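Local atomic coordinates of penicillin-binding 1 transmembrane protein MrcA (Nitrosomonas europaea ATCC 19718, PDB entry 3D0F), a protein that probably builds peptidoglycan as a bifunctional glycosyltransferase and transpeptidase of the inner membrane, of which this chain is the OB-like domain. Residues A9-P14 against Q24-D29; A88-K93 against W100-L105; A39-A44 against K82-G87; P46-A51 against R60-G65. One frame throughout, in Å; residues are numbered along the deposited sequence. Where two conformers were deposited one is given.

How the contacts relate
Contacts 2, 3 and 4 are partly buried in one antiparallel sheet and touch one another, contact 2 nearest the centre of the chain; contact 1 stands off at the surface, its nearest atoms about 9 Å from contact 2. Contacts 2 and 4 are hairpins held by backbone hydrogen bonds, and Ile102 of contact 2 packs on Ile61 of contact 4. Contact 3 lies on strand 37-45, which neighbours strand 88-94 of contact 2 and strand 48-53 of contact 4, and ties it to a loop by one direct hydrogen bond. Contact 1 is van der Waals packing of apolar side chains on one another and on backbone carbonyls. Contacts 1, 2 and 3 meet the second subunit; contact 4 does not.

Contact 1: residues A9-P14 against Q24-D29; sequences AFLKLP and QDIMQD
Ile26 turns its CG2 and CD1 methyls to segment 9-14. Its CD1 lies 3.9 Å from Leu11 CB and also 3.9 Å from Leu13 CD2, with Pro14 CD a little farther off at 4.3 Å, so one methyl is shared by three apolar residues. The other branch rests on a carbonyl oxygen, Ile26 CG2 lying 3.4 Å from Lys12 O. With CG1 between the backbone N and the carbonyl carbon (chi1 62°), Ile26 CD1 also comes up against Lys12 O, at 3.7 Å. Leu11 answers from its own side: Leu11 CD1 reaches the backbone carbonyl, 3.6 Å from Ile26 O, and meets Met27 CG at 4.0 Å, the two side chains crossing at about a right angle. Met27, modelled as selenomethionine, is buried and packs on Val40 of the second subunit. Farther out, Leu13 and Pro14 also touch Leu23 of helix 20-26, and Ala9 and Phe10 join a beta ladder with a strand of the second subunit. The contact thus ties the helix to an arm that reaches into a neighbouring chain. Its direct contacts are van der Waals in kind, so the fit depends on shape and on hiding apolar surface rather than on directed bonds.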
# COMPACT_ATOMS: atom_id res chain seq x y z
N ALA A 9 8.21 -9.62 -13.39
CA ALA A 9 8.26 -11.04 -13.09
C ALA A 9 6.98 -11.66 -13.58
O ALA A 9 6.00 -10.97 -13.85
CB ALA A 9 8.42 -11.30 -11.57
N PHE A 10 7.00 -12.97 -13.68
CA PHE A 10 5.82 -13.77 -14.06
C PHE A 10 5.68 -14.93 -13.09
O PHE A 10 6.61 -15.69 -12.89
CB PHE A 10 5.97 -14.28 -15.48
CG PHE A 10 6.04 -13.18 -16.50
CD1 PHE A 10 7.24 -12.57 -16.77
CD2 PHE A 10 4.90 -12.74 -17.19
CE1 PHE A 10 7.32 -11.54 -17.70
CE2 PHE A 10 4.99 -11.73 -18.13
CZ PHE A 10 6.19 -11.12 -18.35
N LEU A 11 4.51 -15.07 -12.50
CA LEU A 11 4.21 -16.18 -11.59
C LEU A 11 3.39 -17.25 -12.30
O LEU A 11 2.76 -16.99 -13.35
CB LEU A 11 3.48 -15.66 -10.37
CG LEU A 11 4.01 -14.40 -9.70
CD1 LEU A 11 3.20 -13.84 -8.54
CD2 LEU A 11 5.46 -14.71 -9.26
N LYS A 12 3.48 -18.46 -11.80
CA LYS A 12 2.77 -19.60 -12.39
C LYS A 12 1.40 -19.72 -11.71
O LYS A 12 1.31 -20.00 -10.52
CB LYS A 12 3.57 -20.87 -12.19
CG LYS A 12 2.97 -22.04 -12.92
CD LYS A 12 3.73 -23.29 -12.58
CE LYS A 12 5.04 -23.44 -13.33
NZ LYS A 12 5.35 -24.89 -13.51
N LEU A 13 0.32 -19.48 -12.45
CA LEU A 13 -0.98 -19.42 -11.84
C LEU A 13 -1.54 -20.84 -11.60
O LEU A 13 -1.16 -21.79 -12.30
CB LEU A 13 -2.00 -18.71 -12.73
CG LEU A 13 -1.81 -17.24 -13.03
CD1 LEU A 13 -2.82 -16.87 -14.14
CD2 LEU A 13 -2.00 -16.40 -11.79
N PRO A 14 -2.43 -20.93 -10.62
CA PRO A 14 -3.27 -22.16 -10.52
C PRO A 14 -4.34 -22.16 -11.63
O PRO A 14 -4.65 -21.09 -12.18
CB PRO A 14 -3.94 -21.98 -9.15
CG PRO A 14 -4.05 -20.48 -8.98
CD PRO A 14 -2.76 -19.97 -9.56
N GLN A 24 -2.49 -16.29 -3.21
CA GLN A 24 -1.63 -15.68 -2.18
C GLN A 24 -0.31 -16.43 -2.08
O GLN A 24 0.76 -15.85 -1.90
CB GLN A 24 -2.29 -15.75 -0.78
CG GLN A 24 -3.43 -14.78 -0.58
CD GLN A 24 -3.04 -13.29 -0.60
OE1 GLN A 24 -1.85 -12.89 -0.56
NE2 GLN A 24 -4.07 -12.45 -0.63
N ASP A 25 -0.37 -17.75 -2.19
CA ASP A 25 0.86 -18.56 -2.08
C ASP A 25 1.86 -18.24 -3.18
O ASP A 25 3.07 -18.13 -2.91
CB ASP A 25 0.53 -20.05 -2.11
CG ASP A 25 0.04 -20.58 -0.76
OD1 ASP A 25 -0.00 -19.84 0.27
OD2 ASP A 25 -0.30 -21.77 -0.76
N ILE A 26 1.39 -18.05 -4.42
CA ILE A 26 2.38 -17.76 -5.52
C ILE A 26 2.96 -16.34 -5.35
O ILE A 26 4.06 -16.09 -5.85
CB ILE A 26 1.85 -17.94 -6.95
CG1 ILE A 26 0.68 -16.98 -7.25
CG2 ILE A 26 1.35 -19.40 -7.13
CD1 ILE A 26 0.21 -17.03 -8.69
N MSE A 27 2.25 -15.46 -4.64
CA MSE A 27 2.67 -14.09 -4.37
C MSE A 27 3.46 -13.93 -3.07
O MSE A 27 3.79 -12.81 -2.70
CB MSE A 27 1.44 -13.17 -4.34
CG MSE A 27 0.66 -13.10 -5.60
SE MSE A 27 -0.70 -11.67 -5.47
CE MSE A 27 0.34 -10.09 -5.76
N GLN A 28 3.73 -15.03 -2.39
CA GLN A 28 4.25 -14.95 -1.03
C GLN A 28 5.47 -14.05 -0.85
O GLN A 28 5.60 -13.44 0.21
CB GLN A 28 4.53 -16.34 -0.48
CG GLN A 28 5.64 -17.08 -1.13
CD GLN A 28 5.81 -18.50 -0.59
OE1 GLN A 28 5.19 -18.86 0.43
NE2 GLN A 28 6.62 -19.32 -1.28
N ASP A 29 6.37 -14.01 -1.84
CA ASP A 29 7.63 -13.27 -1.69
C ASP A 29 7.53 -11.78 -2.08
O ASP A 29 8.46 -11.03 -1.75
CB ASP A 29 8.74 -13.89 -2.53
CG ASP A 29 9.22 -15.27 -1.99
OD1 ASP A 29 8.98 -15.57 -0.80
OD2 ASP A 29 9.88 -16.00 -2.78

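Contact 2: residues A88-K93 against W100-L105. With PO4 (phosphate ion), chain C.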
# COMPACT_ATOMS: atom_id res chain seq x y z
N ALA A 88 5.66 11.25 15.67
CA ALA A 88 6.09 9.87 15.49
C ALA A 88 5.72 9.41 14.09
O ALA A 88 4.59 9.56 13.67
CB ALA A 88 5.45 8.99 16.52
N LEU A 89 6.69 8.81 13.41
CA LEU A 89 6.48 8.13 12.14
C LEU A 89 6.07 6.68 12.43
O LEU A 89 6.82 5.89 13.02
CB LEU A 89 7.76 8.17 11.28
CG LEU A 89 7.68 7.45 9.93
CD1 LEU A 89 6.58 8.03 9.04
CD2 LEU A 89 9.06 7.50 9.26
N ILE A 90 4.85 6.36 12.02
CA ILE A 90 4.27 5.01 12.20
C ILE A 90 3.85 4.43 10.90
O ILE A 90 3.86 5.10 9.86
CB ILE A 90 3.08 5.05 13.20
CG1 ILE A 90 1.97 6.00 12.74
CG2 ILE A 90 3.63 5.48 14.63
CD1 ILE A 90 0.66 5.85 13.47
N ARG A 91 3.45 3.18 10.95
CA ARG A 91 2.87 2.52 9.79
C ARG A 91 1.47 2.08 10.18
O ARG A 91 1.24 1.61 11.30
CB ARG A 91 3.70 1.30 9.37
CG ARG A 91 5.17 1.66 9.08
CD ARG A 91 5.38 2.38 7.73
NE ARG A 91 6.76 2.85 7.70
CZ ARG A 91 7.34 3.43 6.66
NH1 ARG A 91 6.70 3.57 5.51
NH2 ARG A 91 8.61 3.87 6.79
N VAL A 92 0.58 2.19 9.23
CA VAL A 92 -0.83 1.85 9.44
C VAL A 92 -1.40 1.01 8.32
O VAL A 92 -0.93 1.09 7.16
CB VAL A 92 -1.67 3.14 9.59
CG1 VAL A 92 -1.19 3.91 10.80
CG2 VAL A 92 -1.53 4.03 8.36
N LYS A 93 -2.43 0.24 8.65
CA LYS A 93 -3.12 -0.56 7.65
C LYS A 93 -4.63 -0.54 7.97
O LYS A 93 -5.01 -0.69 9.13
CB LYS A 93 -2.58 -1.99 7.73
CG LYS A 93 -3.08 -2.95 6.66
CD LYS A 93 -2.43 -4.31 6.82
CE LYS A 93 -3.02 -5.38 5.94
NZ LYS A 93 -3.48 -4.98 4.63
N TRP A 100 -8.59 1.60 10.84
CA TRP A 100 -7.16 1.59 10.72
C TRP A 100 -6.52 0.99 11.95
O TRP A 100 -7.04 1.13 13.05
CB TRP A 100 -6.63 3.03 10.51
CG TRP A 100 -7.01 3.56 9.13
CD1 TRP A 100 -8.14 4.23 8.80
CD2 TRP A 100 -6.26 3.43 7.91
NE1 TRP A 100 -8.18 4.50 7.46
CE2 TRP A 100 -7.01 4.06 6.89
CE3 TRP A 100 -5.05 2.84 7.58
CZ2 TRP A 100 -6.59 4.09 5.56
CZ3 TRP A 100 -4.62 2.92 6.25
CH2 TRP A 100 -5.40 3.52 5.27
N GLN A 101 -5.37 0.34 11.75
CA GLN A 101 -4.57 -0.21 12.82
C GLN A 101 -3.12 0.20 12.68
O GLN A 101 -2.61 0.35 11.56
CB GLN A 101 -4.70 -1.74 12.80
CG GLN A 101 -4.12 -2.34 11.53
CD GLN A 101 -4.46 -3.79 11.27
OE1 GLN A 101 -4.42 -4.21 10.10
NE2 GLN A 101 -4.73 -4.56 12.31
N ILE A 102 -2.44 0.37 13.81
CA ILE A 102 -0.99 0.63 13.85
C ILE A 102 -0.28 -0.72 13.77
O ILE A 102 -0.48 -1.64 14.60
CB ILE A 102 -0.58 1.36 15.10
CG1 ILE A 102 -1.28 2.72 15.21
CG2 ILE A 102 0.95 1.46 15.12
CD1 ILE A 102 -0.93 3.54 16.46
N VAL A 103 0.52 -0.82 12.72
CA VAL A 103 1.29 -2.02 12.43
C VAL A 103 2.78 -1.68 12.22
O VAL A 103 3.23 -0.59 12.53
CB VAL A 103 0.72 -2.70 11.17
CG1 VAL A 103 -0.72 -3.13 11.42
CG2 VAL A 103 0.82 -1.81 9.92
N GLN A 104 3.55 -2.61 11.68
CA GLN A 104 4.95 -2.28 11.36
C GLN A 104 5.37 -3.04 10.12
O GLN A 104 4.72 -4.01 9.76
CB GLN A 104 5.85 -2.55 12.54
CG GLN A 104 5.93 -3.99 12.96
CD GLN A 104 6.62 -4.18 14.28
OE1 GLN A 104 7.22 -3.27 14.85
NE2 GLN A 104 6.54 -5.41 14.79
N LEU A 105 6.39 -2.53 9.44
CA LEU A 105 6.84 -3.14 8.19
C LEU A 105 7.43 -4.50 8.52
O LEU A 105 8.05 -4.66 9.58
CB LEU A 105 7.85 -2.24 7.46
CG LEU A 105 7.22 -1.01 6.78
CD1 LEU A 105 8.28 -0.02 6.37
CD2 LEU A 105 6.28 -1.38 5.64
P PO4 C . 9.67 4.77 3.24
O1 PO4 C . 10.25 4.87 4.62
O2 PO4 C . 10.27 5.88 2.42
O3 PO4 C . 10.03 3.42 2.64
O4 PO4 C . 8.17 4.90 3.22
O HOH W 1 4.11 1.74 13.50
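Strands 88-93 and 100-103 run antiparallel with a strong twist, their axes 134° apart in direction. Lys93 and Gln101 form a hydrogen-bonded pair, Lys93 N giving to Gln101 O at 2.9 Å and Gln101 N giving back to Lys93 O at 2.8 Å. Val92 and Ile102 follow as a non-hydrogen-bonded pair. Beyond them Val103 N still reaches Arg91 O at 2.9 Å, but the return link is a water that accepts from Arg91 N and donates to Val103 O, so the strands splay there. This hairpin forms one border of the OB-like domain's five-stranded antiparallel sheet, with strand 88-94 bonded on its other side to strand 37-45. On the face bearing Val92 and Ile102, Val92 CG2 comes obliquely to the Trp100 ring, 3.8 Å from Trp100 CE3, and Ile90 CD1 meets Ile102 CG1; Val92 and Ile102 also pack on Ile61. On the other face Lys93 and Gln101, in the conformer given, lie side by side, and Val103 CG2 reaches Lys93 CB. Arg91, bent at chi2 (-75°), passes beneath Leu105, whose CD1 sits over the centre of one guanidinium face, 3.5 Å from Arg91 NE. At the guanidinium edge a phosphate ion, probably from the crystallisation liquor, takes two nearly straight bonds, Arg91 NH1 to O4 at 3.0 Å and Arg91 NH2 to O1 at 2.9 Å. Arg91 NH2 also makes a salt bridge to Glu8 of the second subunit, and Gly31 N of that subunit binds the same phosphate.

Contact 3: residues A39-A44 against K82-G87; sequences AVVLSA and KRIRPG
Val41 leans toward the loop 82-87, and its atoms meet it one after another. Val41 CB lies 3.6 Å from Arg85 O. CG1, anti to the backbone N (chi1 172°), lies against the same carbonyl oxygen, while Val41 CG2 turns to Ile84 CG2 at 3.8 Å, the two side chains crossing at about a right angle. Ile84 CG2 is shared: Ala44 CB approaches it at 3.9 Å, so this one methyl touches residues on both sides of the corner that the strand turns at Leu42. Ile84 continues inward onto Ala69, Phe72 and Leu73. The backbone of Val41 supplies the one direct hydrogen bond, Gly87 N to Val41 O, 2.8 Å and almost straight at 174°. Pro86 CA adds a CA-H...O contact to the same oxygen, and the Pro86 ring sets CB and CG against the next carbonyl oxygen, each 3.6 Å from Leu42 O. Gly87 takes a positive phi of 100°, a backbone shape that suits glycine. A water donates to Ala44 O and accepts, at a long 3.3 Å, from Arg83 NH1, while Arg85, in the conformer given, makes a cation-pi contact with Phe10 of the second subunit. The corner itself is a classic beta bulge, Leu42 and Ser43 both facing Glu50, set within the strongly bent strand 37-45 of this OB-like domain.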
# COMPACT_ATOMS: atom_id res chain seq x y z
N ALA A 39 2.46 7.06 8.14
CA ALA A 39 1.65 8.13 8.68
C ALA A 39 2.47 8.83 9.77
O ALA A 39 3.31 8.22 10.42
CB ALA A 39 0.32 7.64 9.25
N VAL A 40 2.18 10.09 9.96
CA VAL A 40 2.82 10.86 11.03
C VAL A 40 1.79 11.18 12.09
O VAL A 40 0.71 11.69 11.79
CB VAL A 40 3.50 12.18 10.56
CG1 VAL A 40 2.51 13.11 9.87
CG2 VAL A 40 4.15 12.90 11.73
N VAL A 41 2.13 10.89 13.33
CA VAL A 41 1.22 11.11 14.45
C VAL A 41 1.04 12.61 14.75
O VAL A 41 2.03 13.36 14.83
CB VAL A 41 1.66 10.33 15.71
CG1 VAL A 41 0.78 10.75 16.98
CG2 VAL A 41 1.56 8.80 15.41
N LEU A 42 -0.22 13.01 14.86
CA LEU A 42 -0.58 14.38 15.26
C LEU A 42 -0.95 14.48 16.74
O LEU A 42 -0.70 15.50 17.37
CB LEU A 42 -1.77 14.87 14.41
CG LEU A 42 -1.52 14.78 12.91
CD1 LEU A 42 -2.74 15.33 12.15
CD2 LEU A 42 -0.22 15.44 12.44
N SER A 43 -1.64 13.48 17.28
CA SER A 43 -1.99 13.43 18.65
C SER A 43 -2.05 11.98 19.10
O SER A 43 -2.34 11.11 18.29
CB SER A 43 -3.32 14.11 18.87
OG SER A 43 -4.38 13.34 18.38
N ALA A 44 -1.82 11.75 20.39
CA ALA A 44 -1.84 10.38 20.92
C ALA A 44 -2.22 10.33 22.36
O ALA A 44 -1.71 11.09 23.19
CB ALA A 44 -0.52 9.70 20.74
N LYS A 82 10.52 6.92 23.71
CA LYS A 82 10.30 6.08 22.54
C LYS A 82 8.81 5.92 22.24
O LYS A 82 8.44 5.36 21.22
CB LYS A 82 10.91 4.69 22.74
CG LYS A 82 12.42 4.74 22.72
CD LYS A 82 13.03 3.37 22.99
CE LYS A 82 14.55 3.46 23.12
NZ LYS A 82 15.00 3.62 24.53
N ARG A 83 7.96 6.37 23.16
CA ARG A 83 6.51 6.24 23.00
C ARG A 83 6.00 7.00 21.77
O ARG A 83 6.64 7.92 21.30
CB ARG A 83 5.77 6.71 24.24
CG ARG A 83 5.77 8.17 24.41
CD ARG A 83 5.11 8.59 25.74
NE ARG A 83 5.27 10.03 25.81
CZ ARG A 83 4.43 10.95 25.31
NH1 ARG A 83 3.27 10.64 24.67
NH2 ARG A 83 4.77 12.23 25.44
N ILE A 84 4.84 6.59 21.32
CA ILE A 84 4.11 7.30 20.27
C ILE A 84 3.67 8.67 20.82
O ILE A 84 3.10 8.77 21.92
CB ILE A 84 2.92 6.49 19.81
CG1 ILE A 84 3.43 5.25 19.05
CG2 ILE A 84 1.97 7.33 18.92
CD1 ILE A 84 2.46 4.11 18.90
N ARG A 85 3.95 9.71 20.05
CA ARG A 85 3.78 11.13 20.47
C ARG A 85 3.70 11.95 19.19
O ARG A 85 4.08 11.47 18.11
CB ARG A 85 4.96 11.62 21.34
CG ARG A 85 6.21 12.21 20.58
CD ARG A 85 7.18 12.98 21.53
NE ARG A 85 8.24 13.70 20.79
CZ ARG A 85 9.49 13.28 20.63
NH1 ARG A 85 9.93 12.18 21.22
NH2 ARG A 85 10.34 14.02 19.91
N PRO A 86 3.23 13.21 19.27
CA PRO A 86 3.22 13.96 18.01
C PRO A 86 4.55 14.02 17.27
O PRO A 86 5.60 14.37 17.86
CB PRO A 86 2.74 15.35 18.43
CG PRO A 86 2.01 15.12 19.66
CD PRO A 86 2.66 13.99 20.38
N GLY A 87 4.51 13.70 15.99
CA GLY A 87 5.67 13.61 15.13
C GLY A 87 6.16 12.20 14.89
O GLY A 87 6.96 11.98 14.00
O HOH W 2 0.92 12.21 22.97

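Contact 4: residues P46-A51 against R60-G65; sequences PGAVEA and RITGDG
Val49 and Ile61 are joined by two backbone hydrogen bonds as an antiparallel hydrogen-bonded pair: Val49 N to Ile61 O at 2.9 Å and Ile61 N to Val49 O at 2.8 Å. Two CA-H...O contacts reinforce the ladder, Ala48 CA to Ile61 O and Arg60 CA to Val49 O. A water bridges the two segments beyond the Val49-Ile61 pair, donating to Gly47 O and accepting from Gly63 N. Among apolar contacts, Val49 CG1 and Ile61 CD1 stand 4.3 Å apart on the buried face, where Ile61 also packs on Trp100 and Ile102, and Val49 on Leu66 and Leu73. Thr62 makes a separate van der Waals contact with its methyl, Thr62 CG2 lying 3.6 Å from Gly47 O and 4.0 Å from Ala48 CB. The charged pair occupies the outer face. Arg60, with CG anti to the backbone N (chi1 -162°) and extended to NE, crosses over the neighbouring strand until Ala48 CB lies over the rim of one guanidinium face, 3.6 Å from Arg60 NH2. Glu50 OE2 comes to the guanidinium edge, but the two planar groups stand 88° apart and the salt bridge to Arg60 NE is long at 3.8 Å. The hairpin therefore appears to be held chiefly by its backbone bonds and buried face, with the solvent-side ion pair adding a weaker, less directed attraction.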
# COMPACT_ATOMS: atom_id res chain seq x y z
N PRO A 46 -3.97 6.92 25.19
CA PRO A 46 -4.22 5.48 25.16
C PRO A 46 -5.51 5.08 24.43
O PRO A 46 -5.68 3.90 24.04
CB PRO A 46 -4.32 5.13 26.66
CG PRO A 46 -3.54 6.14 27.32
CD PRO A 46 -3.84 7.42 26.57
N GLY A 47 -6.42 6.04 24.27
CA GLY A 47 -7.72 5.79 23.61
C GLY A 47 -7.80 6.17 22.15
O GLY A 47 -8.71 5.74 21.48
N ALA A 48 -6.88 7.00 21.64
CA ALA A 48 -6.98 7.43 20.26
C ALA A 48 -5.66 8.02 19.77
O ALA A 48 -5.03 8.79 20.48
CB ALA A 48 -8.02 8.48 20.13
N VAL A 49 -5.28 7.66 18.56
CA VAL A 49 -4.16 8.27 17.87
C VAL A 49 -4.72 8.88 16.58
O VAL A 49 -5.40 8.18 15.81
CB VAL A 49 -3.10 7.19 17.55
CG1 VAL A 49 -2.06 7.73 16.58
CG2 VAL A 49 -2.52 6.63 18.86
N GLU A 50 -4.41 10.15 16.34
CA GLU A 50 -4.71 10.80 15.06
C GLU A 50 -3.40 10.86 14.28
O GLU A 50 -2.38 11.27 14.83
CB GLU A 50 -5.22 12.24 15.28
CG GLU A 50 -6.55 12.30 15.97
CD GLU A 50 -7.46 13.46 15.56
OE1 GLU A 50 -7.00 14.45 14.93
OE2 GLU A 50 -8.67 13.35 15.90
N ALA A 51 -3.43 10.47 13.02
CA ALA A 51 -2.25 10.45 12.18
C ALA A 51 -2.56 10.93 10.76
O ALA A 51 -3.67 10.71 10.27
CB ALA A 51 -1.61 9.04 12.18
N ARG A 60 -8.03 8.34 12.42
CA ARG A 60 -8.13 8.16 13.85
C ARG A 60 -8.12 6.67 14.16
O ARG A 60 -9.03 5.94 13.71
CB ARG A 60 -9.40 8.83 14.40
CG ARG A 60 -9.41 9.08 15.87
CD ARG A 60 -10.56 10.09 16.22
NE ARG A 60 -10.54 10.52 17.59
CZ ARG A 60 -11.16 9.91 18.59
NH1 ARG A 60 -11.90 8.80 18.39
NH2 ARG A 60 -11.04 10.41 19.81
N ILE A 61 -7.16 6.23 14.97
CA ILE A 61 -6.96 4.80 15.33
C ILE A 61 -7.39 4.66 16.79
O ILE A 61 -6.93 5.42 17.64
CB ILE A 61 -5.52 4.33 15.13
CG1 ILE A 61 -5.09 4.63 13.68
CG2 ILE A 61 -5.36 2.80 15.44
CD1 ILE A 61 -3.65 5.10 13.55
N THR A 62 -8.25 3.67 17.05
CA THR A 62 -8.85 3.45 18.36
C THR A 62 -9.04 1.95 18.59
O THR A 62 -8.84 1.17 17.68
CB THR A 62 -10.24 4.12 18.50
OG1 THR A 62 -11.18 3.52 17.58
CG2 THR A 62 -10.13 5.64 18.22
N GLY A 63 -9.50 1.57 19.77
CA GLY A 63 -9.91 0.17 20.05
C GLY A 63 -8.88 -0.87 19.58
O GLY A 63 -7.70 -0.81 19.92
N ASP A 64 -9.37 -1.81 18.81
CA ASP A 64 -8.53 -2.94 18.35
C ASP A 64 -7.29 -2.46 17.60
O ASP A 64 -6.21 -3.07 17.70
CB ASP A 64 -9.32 -3.86 17.45
CG ASP A 64 -10.41 -4.62 18.17
OD1 ASP A 64 -10.49 -4.62 19.42
OD2 ASP A 64 -11.19 -5.28 17.41
N GLY A 65 -7.42 -1.35 16.86
CA GLY A 65 -6.31 -0.80 16.09
C GLY A 65 -5.11 -0.37 16.90
O GLY A 65 -4.03 -0.22 16.34
O HOH W 3 -9.73 3.30 22.11